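Local structure of protein (soluble lytic transglycosylase SLT70) (Escherichia coli, 1QSA) at residues 455-460 with 469-474; 361-366 with 603-608; 434-439 with 446-451; 561-566 with 573-578. The protein cleaves the glycosidic bonds between N-acetylmuramic acid and N-acetylglucosamine in peptidoglycan, forming a 1,6-anhydro bond in the muramic acid product. All coordinates share one frame; numbering follows the deposited sequence.

Interaction 1: residues 455-460 with 469-474; sequences DLFKRY and SYAMAI
Two helical turns, 455-460 and 469-474, come closest where Phe-457 faces Met-472, with 7.1 Å between their CA atoms. Inside each segment the backbone is tied by regular i to i+4 bonds, such as Arg-459 N to Asp-455 O at 2.9 Å, which leaves side chains to fill the space between the helices. Phe-457 does most of that work. Its CG sits beside the backbone N and anti to the carbonyl carbon (chi1 -80°), and the ring projects toward the second helix. Met-472 lays its CG over one face of this ring, 3.8 Å from the centroid and 22° off the normal, a CH-pi contact displaced toward the CG side of the ring; Met-472 CG and Phe-457 CG are 3.6 Å apart. With chi2 anti (174°), SD continues past CG and stands oblique to the ring, 5.0 Å from the Phe-457 centroid, a Met-aromatic contact; the bend at chi3 then turns CE. Both helices belong to the lysozyme-like transglycosylase domain, and helix 468-479 carries Glu-478, the predicted catalytic acid, whose side chain lies about 9 Å from that of Phe-457. One turn of contact is completed by Ala-471, whose CB meets Phe-457 CD1 at 3.8 Å from an oblique direction. The backbone of Ala-471 closes in as well: its O lies 3.9 Å from Phe-457 CE1. Around the pair, Ile-527 of helix 523-540 and Gln-468 and Ala-475 of helix 468-479 also pack on Phe-457, while Leu-451 and Met-602 touch Met-472.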
loop_
_atom_site.group_PDB
_atom_site.type_symbol
_atom_site.label_atom_id
_atom_site.label_comp_id
_atom_site.label_asym_id
_atom_site.label_seq_id
_atom_site.Cartn_x
_atom_site.Cartn_y
_atom_site.Cartn_z
ATOM N N ASP A 455 14.018 -11.218 -22.398
ATOM C CA ASP A 455 14.298 -12.579 -22.866
ATOM C C ASP A 455 13.582 -13.646 -22.040
ATOM O O ASP A 455 13.033 -14.590 -22.602
ATOM C CB ASP A 455 15.803 -12.862 -22.862
ATOM C CG ASP A 455 16.562 -12.022 -23.880
ATOM O OD1 ASP A 455 15.948 -11.591 -24.881
ATOM O OD2 ASP A 455 17.775 -11.791 -23.668
ATOM N N LEU A 456 13.547 -13.478 -20.720
ATOM C CA LEU A 456 12.869 -14.450 -19.873
ATOM C C LEU A 456 11.364 -14.451 -20.122
ATOM O O LEU A 456 10.759 -15.515 -20.215
ATOM C CB LEU A 456 13.160 -14.207 -18.392
ATOM C CG LEU A 456 14.564 -14.608 -17.919
ATOM C CD1 LEU A 456 14.818 -14.085 -16.511
ATOM C CD2 LEU A 456 14.696 -16.130 -17.970
ATOM N N PHE A 457 10.754 -13.271 -20.202
ATOM C CA PHE A 457 9.312 -13.217 -20.463
ATOM C C PHE A 457 8.967 -13.800 -21.827
ATOM O O PHE A 457 7.972 -14.504 -21.959
ATOM C CB PHE A 457 8.747 -11.797 -20.308
ATOM C CG PHE A 457 8.504 -11.401 -18.874
ATOM C CD1 PHE A 457 7.407 -11.919 -18.170
ATOM C CD2 PHE A 457 9.370 -10.536 -18.223
ATOM C CE1 PHE A 457 7.180 -11.571 -16.821
ATOM C CE2 PHE A 457 9.160 -10.183 -16.891
ATOM C CZ PHE A 457 8.061 -10.703 -16.187
ATOM N N LYS A 458 9.830 -13.578 -22.819
ATOM C CA LYS A 458 9.603 -14.120 -24.150
ATOM C C LYS A 458 9.643 -15.641 -24.073
ATOM O O LYS A 458 8.710 -16.322 -24.502
ATOM C CB LYS A 458 10.667 -13.615 -25.139
ATOM C CG LYS A 458 10.433 -14.104 -26.569
ATOM C CD LYS A 458 11.506 -13.597 -27.517
ATOM C CE LYS A 458 11.221 -14.031 -28.956
ATOM N NZ LYS A 458 12.397 -13.760 -29.857
ATOM N N ARG A 459 10.701 -16.168 -23.464
ATOM C CA ARG A 459 10.869 -17.606 -23.326
ATOM C C ARG A 459 9.717 -18.286 -22.591
ATOM O O ARG A 459 9.233 -19.328 -23.030
ATOM C CB ARG A 459 12.186 -17.914 -22.604
ATOM C CG ARG A 459 12.490 -19.400 -22.442
ATOM C CD ARG A 459 13.682 -19.644 -21.527
ATOM N NE ARG A 459 14.796 -18.743 -21.813
ATOM C CZ ARG A 459 15.815 -18.525 -20.984
ATOM N NH1 ARG A 459 15.882 -19.159 -19.822
ATOM N NH2 ARG A 459 16.779 -17.680 -21.325
ATOM N N TYR A 460 9.260 -17.674 -21.498
ATOM C CA TYR A 460 8.192 -18.252 -20.687
ATOM C C TYR A 460 6.765 -17.990 -21.130
ATOM O O TYR A 460 5.827 -18.438 -20.472
ATOM C CB TYR A 460 8.401 -17.935 -19.204
ATOM C CG TYR A 460 9.530 -18.749 -18.618
ATOM C CD1 TYR A 460 9.315 -20.059 -18.209
ATOM C CD2 TYR A 460 10.830 -18.236 -18.529
ATOM C CE1 TYR A 460 10.359 -20.844 -17.727
ATOM C CE2 TYR A 460 11.894 -19.028 -18.049
ATOM C CZ TYR A 460 11.635 -20.330 -17.652
ATOM O OH TYR A 460 12.635 -21.142 -17.176
ATOM N N SER A 469 3.562 -9.146 -23.451
ATOM C CA SER A 469 3.272 -7.807 -22.939
ATOM C C SER A 469 2.378 -7.861 -21.698
ATOM O O SER A 469 2.573 -7.103 -20.745
ATOM C CB SER A 469 2.602 -6.961 -24.035
ATOM O OG SER A 469 1.321 -7.484 -24.382
ATOM N N TYR A 470 1.425 -8.784 -21.714
ATOM C CA TYR A 470 0.491 -8.945 -20.615
ATOM C C TYR A 470 1.190 -9.452 -19.350
ATOM O O TYR A 470 0.940 -8.931 -18.257
ATOM C CB TYR A 470 -0.660 -9.861 -21.036
ATOM C CG TYR A 470 -1.648 -10.108 -19.933
ATOM C CD1 TYR A 470 -2.244 -9.037 -19.250
ATOM C CD2 TYR A 470 -1.953 -11.410 -19.525
ATOM C CE1 TYR A 470 -3.119 -9.259 -18.177
ATOM C CE2 TYR A 470 -2.823 -11.643 -18.463
ATOM C CZ TYR A 470 -3.398 -10.567 -17.795
ATOM O OH TYR A 470 -4.234 -10.809 -16.721
ATOM N N ALA A 471 2.038 -10.475 -19.491
ATOM C CA ALA A 471 2.795 -11.003 -18.340
ATOM C C ALA A 471 3.669 -9.891 -17.751
ATOM O O ALA A 471 3.778 -9.738 -16.530
ATOM C CB ALA A 471 3.657 -12.177 -18.757
ATOM N N MET A 472 4.263 -9.085 -18.626
ATOM C CA MET A 472 5.087 -7.964 -18.197
ATOM C C MET A 472 4.278 -6.895 -17.460
ATOM O O MET A 472 4.748 -6.361 -16.456
ATOM C CB MET A 472 5.855 -7.382 -19.385
ATOM C CG MET A 472 6.915 -8.358 -19.873
ATOM S SD MET A 472 7.779 -7.858 -21.363
ATOM C CE MET A 472 9.010 -6.712 -20.694
ATOM N N ALA A 473 3.060 -6.619 -17.927
ATOM C CA ALA A 473 2.179 -5.642 -17.280
ATOM C C ALA A 473 1.858 -6.105 -15.858
ATOM O O ALA A 473 1.831 -5.299 -14.930
ATOM C CB ALA A 473 0.877 -5.481 -18.072
ATOM N N ILE A 474 1.554 -7.393 -15.711
ATOM C CA ILE A 474 1.231 -7.962 -14.395
ATOM C C ILE A 474 2.429 -7.805 -13.450
ATOM O O ILE A 474 2.288 -7.339 -12.311
ATOM C CB ILE A 474 0.799 -9.457 -14.535
ATOM C CG1 ILE A 474 -0.597 -9.546 -15.189
ATOM C CG2 ILE A 474 0.823 -10.180 -13.162
ATOM C CD1 ILE A 474 -1.777 -9.280 -14.227
#

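Interaction 2: residues 361-366 with 603-608; sequences GEEYEL and GDKPTL
Glu-363 and Lys-605 reach for each other from two irregular loops, their chains crossing at a slant and meeting through a carboxylate oxygen and an ammonium group. Lys-605 NZ stands 3.0 Å from Glu-363 OE2, a salt bridge whose hydrogen-bond geometry is weak, so the attraction probably owes more to charge than to a well-aimed N-H. The lysine sends its chain out straight as far as CE, with CG anti to the backbone N (chi1 -171°), and then kinks at the last torsion (chi4 55°), which swings NZ across to the glutamate. Glu-363 is also extended beyond CG, and the ammonium group lies alongside its chain: NZ of Lys-605 is 3.9 Å from Glu-363 CG and 3.5 Å from Glu-363 CD. On the other partner, Lys-605 CG approaches Glu-363 OE2 to 4.0 Å. Both residues are exposed, and the bridge is therefore a surface link that water can be expected to weaken. Beneath it the loops remain well apart, the nearest CA pair being Glu-363 and Thr-607 at 7.4 Å. Each loop leaves its helix through a glycine of positive phi in a Schellman motif, Gly-361 after helix 351-359 and Gly-603 after helix 582-601. Leu-366 rests on Tyr-597 and Tyr-600 of helix 582-601, and Pro-606 on Ala-596 of that helix, while Leu-608 packs against Met-354, Val-355 and Gln-358 of helix 351-359; the salt bridge thus joins loops that are each laid against the helix preceding the other.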
loop_
_atom_site.group_PDB
_atom_site.type_symbol
_atom_site.label_atom_id
_atom_site.label_comp_id
_atom_site.label_asym_id
_atom_site.label_seq_id
_atom_site.Cartn_x
_atom_site.Cartn_y
_atom_site.Cartn_z
ATOM N N GLY A 361 -13.514 4.985 -31.701
ATOM C CA GLY A 361 -12.760 4.460 -32.824
ATOM C C GLY A 361 -11.556 5.254 -33.280
ATOM O O GLY A 361 -11.201 5.225 -34.460
ATOM N N GLU A 362 -10.929 5.971 -32.354
ATOM C CA GLU A 362 -9.745 6.756 -32.676
ATOM C C GLU A 362 -8.521 6.164 -31.981
ATOM O O GLU A 362 -8.638 5.495 -30.959
ATOM C CB GLU A 362 -9.951 8.219 -32.284
ATOM C CG GLU A 362 -10.979 8.930 -33.160
ATOM C CD GLU A 362 -11.308 10.333 -32.688
ATOM O OE1 GLU A 362 -10.428 11.004 -32.109
ATOM O OE2 GLU A 362 -12.455 10.769 -32.904
ATOM N N GLU A 363 -7.356 6.340 -32.587
ATOM C CA GLU A 363 -6.129 5.821 -32.001
ATOM C C GLU A 363 -5.712 6.697 -30.820
ATOM O O GLU A 363 -5.765 7.926 -30.899
ATOM C CB GLU A 363 -5.024 5.763 -33.060
ATOM C CG GLU A 363 -3.714 5.205 -32.546
ATOM C CD GLU A 363 -2.811 4.669 -33.650
ATOM O OE1 GLU A 363 -2.566 5.402 -34.637
ATOM O OE2 GLU A 363 -2.346 3.513 -33.517
ATOM N N TYR A 364 -5.384 6.059 -29.701
ATOM C CA TYR A 364 -4.958 6.794 -28.516
ATOM C C TYR A 364 -3.525 7.297 -28.715
ATOM O O TYR A 364 -2.667 6.566 -29.206
ATOM C CB TYR A 364 -5.035 5.899 -27.276
ATOM C CG TYR A 364 -4.544 6.581 -26.023
ATOM C CD1 TYR A 364 -5.324 7.530 -25.376
ATOM C CD2 TYR A 364 -3.277 6.310 -25.511
ATOM C CE1 TYR A 364 -4.856 8.205 -24.248
ATOM C CE2 TYR A 364 -2.800 6.974 -24.387
ATOM C CZ TYR A 364 -3.593 7.923 -23.764
ATOM O OH TYR A 364 -3.121 8.619 -22.678
ATOM N N GLU A 365 -3.289 8.555 -28.355
ATOM C CA GLU A 365 -1.966 9.158 -28.480
ATOM C C GLU A 365 -1.221 9.146 -27.155
ATOM O O GLU A 365 -1.643 9.780 -26.189
ATOM C CB GLU A 365 -2.070 10.593 -28.991
ATOM C CG GLU A 365 -2.526 10.705 -30.441
ATOM C CD GLU A 365 -2.561 12.140 -30.940
ATOM O OE1 GLU A 365 -2.892 13.047 -30.142
ATOM O OE2 GLU A 365 -2.256 12.362 -32.133
ATOM N N LEU A 366 -0.127 8.398 -27.108
ATOM C CA LEU A 366 0.683 8.330 -25.905
ATOM C C LEU A 366 1.562 9.563 -25.809
ATOM O O LEU A 366 2.242 9.917 -26.768
ATOM C CB LEU A 366 1.593 7.102 -25.930
ATOM C CG LEU A 366 1.020 5.720 -25.639
ATOM C CD1 LEU A 366 2.159 4.727 -25.575
ATOM C CD2 LEU A 366 0.326 5.757 -24.307
ATOM N N GLY A 603 6.500 -2.290 -30.129
ATOM C CA GLY A 603 6.205 -2.026 -31.530
ATOM C C GLY A 603 4.836 -2.439 -32.038
ATOM O O GLY A 603 4.623 -2.509 -33.254
ATOM N N ASP A 604 3.912 -2.726 -31.122
ATOM C CA ASP A 604 2.556 -3.126 -31.484
ATOM C C ASP A 604 1.550 -2.017 -31.192
ATOM O O ASP A 604 1.856 -1.062 -30.483
ATOM C CB ASP A 604 2.155 -4.392 -30.728
ATOM C CG ASP A 604 3.082 -5.555 -31.010
ATOM O OD1 ASP A 604 3.409 -5.806 -32.191
ATOM O OD2 ASP A 604 3.490 -6.224 -30.043
ATOM N N LYS A 605 0.357 -2.143 -31.765
ATOM C CA LYS A 605 -0.720 -1.170 -31.592
ATOM C C LYS A 605 -1.263 -1.263 -30.167
ATOM O O LYS A 605 -1.750 -2.311 -29.740
ATOM C CB LYS A 605 -1.821 -1.450 -32.615
ATOM C CG LYS A 605 -2.912 -0.395 -32.698
ATOM C CD LYS A 605 -3.806 -0.655 -33.911
ATOM C CE LYS A 605 -5.042 0.242 -33.913
ATOM N NZ LYS A 605 -4.721 1.700 -33.829
ATOM N N PRO A 606 -1.237 -0.149 -29.426
ATOM C CA PRO A 606 -1.729 -0.171 -28.045
ATOM C C PRO A 606 -3.235 -0.050 -27.775
ATOM O O PRO A 606 -3.624 0.537 -26.772
ATOM C CB PRO A 606 -0.931 0.953 -27.390
ATOM C CG PRO A 606 -0.797 1.963 -28.482
ATOM C CD PRO A 606 -0.639 1.158 -29.765
ATOM N N THR A 607 -4.075 -0.649 -28.618
ATOM C CA THR A 607 -5.527 -0.593 -28.405
ATOM C C THR A 607 -5.802 -1.193 -27.021
ATOM O O THR A 607 -5.246 -2.227 -26.676
ATOM C CB THR A 607 -6.283 -1.391 -29.484
ATOM O OG1 THR A 607 -5.848 -0.955 -30.783
ATOM C CG2 THR A 607 -7.806 -1.169 -29.359
ATOM N N LEU A 608 -6.653 -0.550 -26.235
ATOM C CA LEU A 608 -6.907 -1.020 -24.871
ATOM C C LEU A 608 -7.393 -2.454 -24.696
ATOM O O LEU A 608 -6.912 -3.178 -23.814
ATOM C CB LEU A 608 -7.860 -0.066 -24.148
ATOM C CG LEU A 608 -8.051 -0.412 -22.664
ATOM C CD1 LEU A 608 -6.775 -0.101 -21.887
ATOM C CD2 LEU A 608 -9.238 0.355 -22.105
#

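Interaction 3: residues 434-439 with 446-451; sequences QATIAG and EERFPL. With SO4 (sulfate ion), chain B; SO4 (sulfate ion), chain H.
Helix 429-438 of the all-helical L domain and the short helix 445-448 are consecutive helices packed across a short connection, with 6.2 Å between the CA atoms of Thr-436 and Arg-448. Thr-436 fills the gap: its CG2 touches Glu-447 CB at 3.7 Å, and its OG1 lies against Arg-448 CG at 3.5 Å. That hydroxyl also bonds to Val-433 O in its own helix and accepts from a water, which in turn receives Arg-448 NE at 2.9 Å. Glu-447 bends away at chi2 (76°), taking its carboxylate to Arg-421.

Arg-448 runs on to two sulfates, probably from the crystallisation liquor, both at the edge of its guanidinium. NH1 and NH2 form a two-pronged grip on the chain B ion, with NH2 reaching O4 almost straight (175°). With an alanine in place of Arg-448, both sulfates would probably lose the bonds this guanidinium gives them, and the water its NE-H donor. Trp-442 O takes a further bond from NH1, and Phe-449 CE2 lies over the centre of one face of the guanidinium, 3.7 Å above its plane. NH2 also bonds the second sulfate, meeting O1 of the chain H ion at 2.8 Å with a bent angle of 132°.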
loop_
_atom_site.group_PDB
_atom_site.type_symbol
_atom_site.label_atom_id
_atom_site.label_comp_id
_atom_site.label_asym_id
_atom_site.label_seq_id
_atom_site.Cartn_x
_atom_site.Cartn_y
_atom_site.Cartn_z
ATOM N N GLN A 434 11.447 3.569 -9.672
ATOM C CA GLN A 434 11.482 4.270 -8.393
ATOM C C GLN A 434 11.750 5.769 -8.550
ATOM O O GLN A 434 11.144 6.593 -7.856
ATOM C CB GLN A 434 12.527 3.607 -7.486
ATOM C CG GLN A 434 12.536 4.110 -6.046
ATOM C CD GLN A 434 13.659 3.506 -5.219
ATOM O OE1 GLN A 434 14.218 2.470 -5.568
ATOM N NE2 GLN A 434 13.978 4.148 -4.100
ATOM N N ALA A 435 12.647 6.120 -9.468
ATOM C CA ALA A 435 12.973 7.520 -9.716
ATOM C C ALA A 435 11.793 8.235 -10.379
ATOM O O ALA A 435 11.536 9.405 -10.078
ATOM C CB ALA A 435 14.216 7.634 -10.579
ATOM N N THR A 436 11.067 7.560 -11.274
ATOM C CA THR A 436 9.921 8.233 -11.895
ATOM C C THR A 436 8.850 8.529 -10.846
ATOM O O THR A 436 8.174 9.550 -10.919
ATOM C CB THR A 436 9.290 7.435 -13.078
ATOM O OG1 THR A 436 8.714 6.208 -12.606
ATOM C CG2 THR A 436 10.333 7.135 -14.147
ATOM N N ILE A 437 8.733 7.659 -9.845
ATOM C CA ILE A 437 7.746 7.862 -8.792
ATOM C C ILE A 437 8.171 9.026 -7.896
ATOM O O ILE A 437 7.367 9.910 -7.604
ATOM C CB ILE A 437 7.520 6.579 -7.975
ATOM C CG1 ILE A 437 6.845 5.539 -8.861
ATOM C CG2 ILE A 437 6.664 6.858 -6.735
ATOM C CD1 ILE A 437 6.813 4.135 -8.264
ATOM N N ALA A 438 9.448 9.059 -7.514
ATOM C CA ALA A 438 9.963 10.143 -6.677
ATOM C C ALA A 438 9.791 11.512 -7.334
ATOM O O ALA A 438 9.446 12.487 -6.664
ATOM C CB ALA A 438 11.446 9.909 -6.357
ATOM N N GLY A 439 10.016 11.588 -8.644
ATOM C CA GLY A 439 9.892 12.863 -9.327
ATOM C C GLY A 439 8.526 13.131 -9.927
ATOM O O GLY A 439 8.337 14.170 -10.569
ATOM N N GLU A 446 8.784 5.753 -21.034
ATOM C CA GLU A 446 9.825 4.765 -21.309
ATOM C C GLU A 446 10.519 4.295 -20.030
ATOM O O GLU A 446 10.786 3.107 -19.870
ATOM C CB GLU A 446 10.860 5.299 -22.315
ATOM C CG GLU A 446 11.686 4.162 -22.889
ATOM C CD GLU A 446 12.621 4.561 -24.006
ATOM O OE1 GLU A 446 12.975 5.751 -24.109
ATOM O OE2 GLU A 446 13.002 3.654 -24.779
ATOM N N GLU A 447 10.807 5.237 -19.132
ATOM C CA GLU A 447 11.467 4.929 -17.862
ATOM C C GLU A 447 10.512 4.295 -16.856
ATOM O O GLU A 447 10.936 3.523 -15.986
ATOM C CB GLU A 447 12.118 6.183 -17.261
ATOM C CG GLU A 447 13.294 6.760 -18.079
ATOM C CD GLU A 447 12.855 7.523 -19.315
ATOM O OE1 GLU A 447 11.745 8.092 -19.325
ATOM O OE2 GLU A 447 13.632 7.572 -20.289
ATOM N N ARG A 448 9.223 4.614 -16.975
ATOM C CA ARG A 448 8.211 4.040 -16.087
ATOM C C ARG A 448 7.863 2.597 -16.478
ATOM O O ARG A 448 7.412 1.816 -15.638
ATOM C CB ARG A 448 6.899 4.845 -16.149
ATOM C CG ARG A 448 6.973 6.291 -15.606
ATOM C CD ARG A 448 5.574 6.953 -15.594
ATOM N NE ARG A 448 4.675 6.253 -14.690
ATOM C CZ ARG A 448 3.358 6.140 -14.865
ATOM N NH1 ARG A 448 2.748 6.753 -15.878
ATOM N NH2 ARG A 448 2.639 5.444 -13.998
ATOM N N PHE A 449 8.032 2.254 -17.755
ATOM C CA PHE A 449 7.659 0.925 -18.226
ATOM C C PHE A 449 8.771 0.289 -19.033
ATOM O O PHE A 449 8.610 -0.007 -20.220
ATOM C CB PHE A 449 6.355 1.045 -19.033
ATOM C CG PHE A 449 5.218 1.602 -18.225
ATOM C CD1 PHE A 449 4.586 0.806 -17.265
ATOM C CD2 PHE A 449 4.866 2.957 -18.321
ATOM C CE1 PHE A 449 3.628 1.355 -16.399
ATOM C CE2 PHE A 449 3.916 3.517 -17.465
ATOM C CZ PHE A 449 3.296 2.717 -16.497
ATOM N N PRO A 450 9.905 0.000 -18.370
ATOM C CA PRO A 450 11.044 -0.609 -19.055
ATOM C C PRO A 450 10.783 -2.052 -19.475
ATOM O O PRO A 450 10.009 -2.751 -18.814
ATOM C CB PRO A 450 12.142 -0.539 -17.998
ATOM C CG PRO A 450 11.382 -0.711 -16.707
ATOM C CD PRO A 450 10.188 0.195 -16.929
ATOM N N LEU A 451 11.443 -2.495 -20.549
ATOM C CA LEU A 451 11.306 -3.865 -21.041
ATOM C C LEU A 451 12.189 -4.791 -20.210
ATOM O O LEU A 451 13.140 -5.405 -20.711
ATOM C CB LEU A 451 11.683 -3.952 -22.524
ATOM C CG LEU A 451 10.784 -3.126 -23.446
ATOM C CD1 LEU A 451 11.259 -3.271 -24.891
ATOM C CD2 LEU A 451 9.329 -3.563 -23.312
HETATM S S SO4 B . -0.929 5.655 -15.726
HETATM O O1 SO4 B . -1.730 4.613 -16.399
HETATM O O2 SO4 B . 0.072 6.188 -16.671
HETATM O O3 SO4 B . -1.840 6.734 -15.307
HETATM O O4 SO4 B . -0.256 5.111 -14.534
HETATM S S SO4 H . 3.270 3.769 -10.677
HETATM O O1 SO4 H . 2.429 3.569 -11.873
HETATM O O2 SO4 H . 2.409 3.979 -9.498
HETATM O O3 SO4 H . 4.107 2.575 -10.467
HETATM O O4 SO4 H . 4.129 4.945 -10.880
HETATM O O HOH W 1 6.156 5.164 -12.498
#

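Interaction 4: residues 561-566 with 573-578; sequences TWLGNS and VAFVES
Phe-575 pushes the far rim of its ring against helix 556-566, where Leu-563, Trp-562 and Ser-566 receive it. With CG anti to the backbone N (chi1 -175°), the ring reaches across from helix 572-578. Leu-563 crosses it at about a right angle and brings CD2 obliquely to within 3.7 Å of Phe-575 CE1. Trp-562 contributes CB, 4.0 Å from Phe-575 CZ, while its indole leads off toward Phe-581, Ile-579 and Pro-580. At the ring edge and near its plane lie Ser-566 OG, 3.6 Å from Phe-575 CE1, and Trp-562 O, 4.0 Å from the same carbon. The helix segments pass at 11.3 Å between axes and 123° between directions, a spacing that one aromatic ring spans; this is plain packing inside the transglycosylase domain. Replacement by an alanine would probably open a gap between the helices and take from Leu-563 CD2 the ring it packs on here. Phe-547 meets the ring edge-to-face, and Tyr-618 also packs on it. Ser-566 OG is hydrogen-bonded to Tyr-618 O, so the serine's polar need is met by the C-terminal residue, and what it gives Phe-575 is an oxygen beside the weakly positive C-H rim of the ring.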
loop_
_atom_site.group_PDB
_atom_site.type_symbol
_atom_site.label_atom_id
_atom_site.label_comp_id
_atom_site.label_asym_id
_atom_site.label_seq_id
_atom_site.Cartn_x
_atom_site.Cartn_y
_atom_site.Cartn_z
ATOM N N THR A 561 -18.100 -15.212 -8.829
ATOM C CA THR A 561 -19.183 -14.519 -8.123
ATOM C C THR A 561 -19.559 -13.213 -8.833
ATOM O O THR A 561 -20.732 -12.936 -9.085
ATOM C CB THR A 561 -18.776 -14.227 -6.662
ATOM O OG1 THR A 561 -18.631 -15.472 -5.972
ATOM C CG2 THR A 561 -19.820 -13.376 -5.948
ATOM N N TRP A 562 -18.560 -12.405 -9.166
ATOM C CA TRP A 562 -18.817 -11.154 -9.857
ATOM C C TRP A 562 -19.517 -11.353 -11.202
ATOM O O TRP A 562 -20.449 -10.618 -11.542
ATOM C CB TRP A 562 -17.504 -10.395 -10.031
ATOM C CG TRP A 562 -16.915 -9.985 -8.707
ATOM C CD1 TRP A 562 -17.569 -9.908 -7.503
ATOM C CD2 TRP A 562 -15.552 -9.620 -8.452
ATOM N NE1 TRP A 562 -16.693 -9.515 -6.514
ATOM C CE2 TRP A 562 -15.448 -9.339 -7.066
ATOM C CE3 TRP A 562 -14.401 -9.505 -9.254
ATOM C CZ2 TRP A 562 -14.241 -8.954 -6.464
ATOM C CZ3 TRP A 562 -13.192 -9.116 -8.646
ATOM C CH2 TRP A 562 -13.131 -8.847 -7.266
ATOM N N LEU A 563 -19.110 -12.389 -11.937
ATOM C CA LEU A 563 -19.731 -12.672 -13.227
ATOM C C LEU A 563 -21.166 -13.166 -13.048
ATOM O O LEU A 563 -22.034 -12.877 -13.870
ATOM C CB LEU A 563 -18.885 -13.665 -14.028
ATOM C CG LEU A 563 -17.702 -13.010 -14.751
ATOM C CD1 LEU A 563 -16.724 -14.073 -15.269
ATOM C CD2 LEU A 563 -18.244 -12.143 -15.895
ATOM N N GLY A 564 -21.416 -13.854 -11.933
ATOM C CA GLY A 564 -22.759 -14.334 -11.632
ATOM C C GLY A 564 -23.665 -13.154 -11.291
ATOM O O GLY A 564 -24.871 -13.191 -11.560
ATOM N N ASN A 565 -23.070 -12.094 -10.747
ATOM C CA ASN A 565 -23.800 -10.880 -10.371
ATOM C C ASN A 565 -24.222 -10.056 -11.593
ATOM O O ASN A 565 -25.387 -9.690 -11.716
ATOM C CB ASN A 565 -22.953 -9.999 -9.439
ATOM C CG ASN A 565 -22.718 -10.620 -8.063
ATOM O OD1 ASN A 565 -23.395 -11.569 -7.662
ATOM N ND2 ASN A 565 -21.763 -10.055 -7.319
ATOM N N SER A 566 -23.285 -9.771 -12.497
ATOM C CA SER A 566 -23.583 -8.993 -13.697
ATOM C C SER A 566 -24.463 -9.838 -14.626
ATOM O O SER A 566 -25.347 -9.313 -15.305
ATOM C CB SER A 566 -22.284 -8.531 -14.383
ATOM O OG SER A 566 -21.321 -9.572 -14.430
ATOM N N VAL A 573 -16.380 -2.200 -19.897
ATOM C CA VAL A 573 -16.023 -1.062 -19.052
ATOM C C VAL A 573 -16.876 -1.053 -17.789
ATOM O O VAL A 573 -16.370 -0.798 -16.711
ATOM C CB VAL A 573 -16.194 0.286 -19.810
ATOM C CG1 VAL A 573 -15.551 1.426 -19.025
ATOM C CG2 VAL A 573 -15.588 0.192 -21.220
ATOM N N ALA A 574 -18.170 -1.359 -17.933
ATOM C CA ALA A 574 -19.078 -1.402 -16.785
ATOM C C ALA A 574 -18.658 -2.532 -15.832
ATOM O O ALA A 574 -18.709 -2.372 -14.607
ATOM C CB ALA A 574 -20.521 -1.600 -17.253
ATOM N N PHE A 575 -18.210 -3.656 -16.384
ATOM C CA PHE A 575 -17.759 -4.758 -15.528
ATOM C C PHE A 575 -16.517 -4.329 -14.710
ATOM O O PHE A 575 -16.467 -4.534 -13.508
ATOM C CB PHE A 575 -17.464 -6.019 -16.332
ATOM C CG PHE A 575 -17.113 -7.194 -15.475
ATOM C CD1 PHE A 575 -18.111 -7.986 -14.906
ATOM C CD2 PHE A 575 -15.785 -7.464 -15.159
ATOM C CE1 PHE A 575 -17.774 -9.026 -14.026
ATOM C CE2 PHE A 575 -15.439 -8.493 -14.286
ATOM C CZ PHE A 575 -16.445 -9.271 -13.721
ATOM N N VAL A 576 -15.553 -3.676 -15.356
ATOM C CA VAL A 576 -14.352 -3.217 -14.644
ATOM C C VAL A 576 -14.715 -2.198 -13.556
ATOM O O VAL A 576 -14.307 -2.334 -12.395
ATOM C CB VAL A 576 -13.343 -2.556 -15.621
ATOM C CG1 VAL A 576 -12.192 -1.860 -14.839
ATOM C CG2 VAL A 576 -12.765 -3.604 -16.558
ATOM N N GLU A 577 -15.528 -1.208 -13.917
ATOM C CA GLU A 577 -15.890 -0.155 -12.978
ATOM C C GLU A 577 -16.733 -0.621 -11.797
ATOM O O GLU A 577 -16.655 -0.041 -10.710
ATOM C CB GLU A 577 -16.598 1.000 -13.702
ATOM C CG GLU A 577 -16.704 2.249 -12.832
ATOM C CD GLU A 577 -15.345 2.726 -12.351
ATOM O OE1 GLU A 577 -14.447 2.897 -13.185
ATOM O OE2 GLU A 577 -15.153 2.917 -11.140
ATOM N N SER A 578 -17.534 -1.665 -12.010
ATOM C CA SER A 578 -18.411 -2.185 -10.968
ATOM C C SER A 578 -17.792 -3.254 -10.065
ATOM O O SER A 578 -18.439 -3.727 -9.127
ATOM C CB SER A 578 -19.742 -2.679 -11.563
ATOM O OG SER A 578 -19.539 -3.732 -12.483
#

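How the interactions relate
From the N terminus, residues 361-366 come first and find their partner only at 603-608, so interaction 2 closes a long loop that encloses the other three contacts. Within it, interactions 3, 1 and 4 follow in series, each a short local closure between successive helices. Interaction 3 joins helix 429-438 to helix 445-448, and interaction 1 pairs helices 454-461 and 468-479; the two touch where Met-472 CE packs on Leu-451 CA at 3.7 Å. Interaction 4, pairing helices 556-566 and 572-578, touches none of the others; its nearest atoms lie about 6, 11 and 16 Å from interactions 2, 1 and 3. Interaction 2 brings the loop after helix 582-601 back to that after helix 351-359.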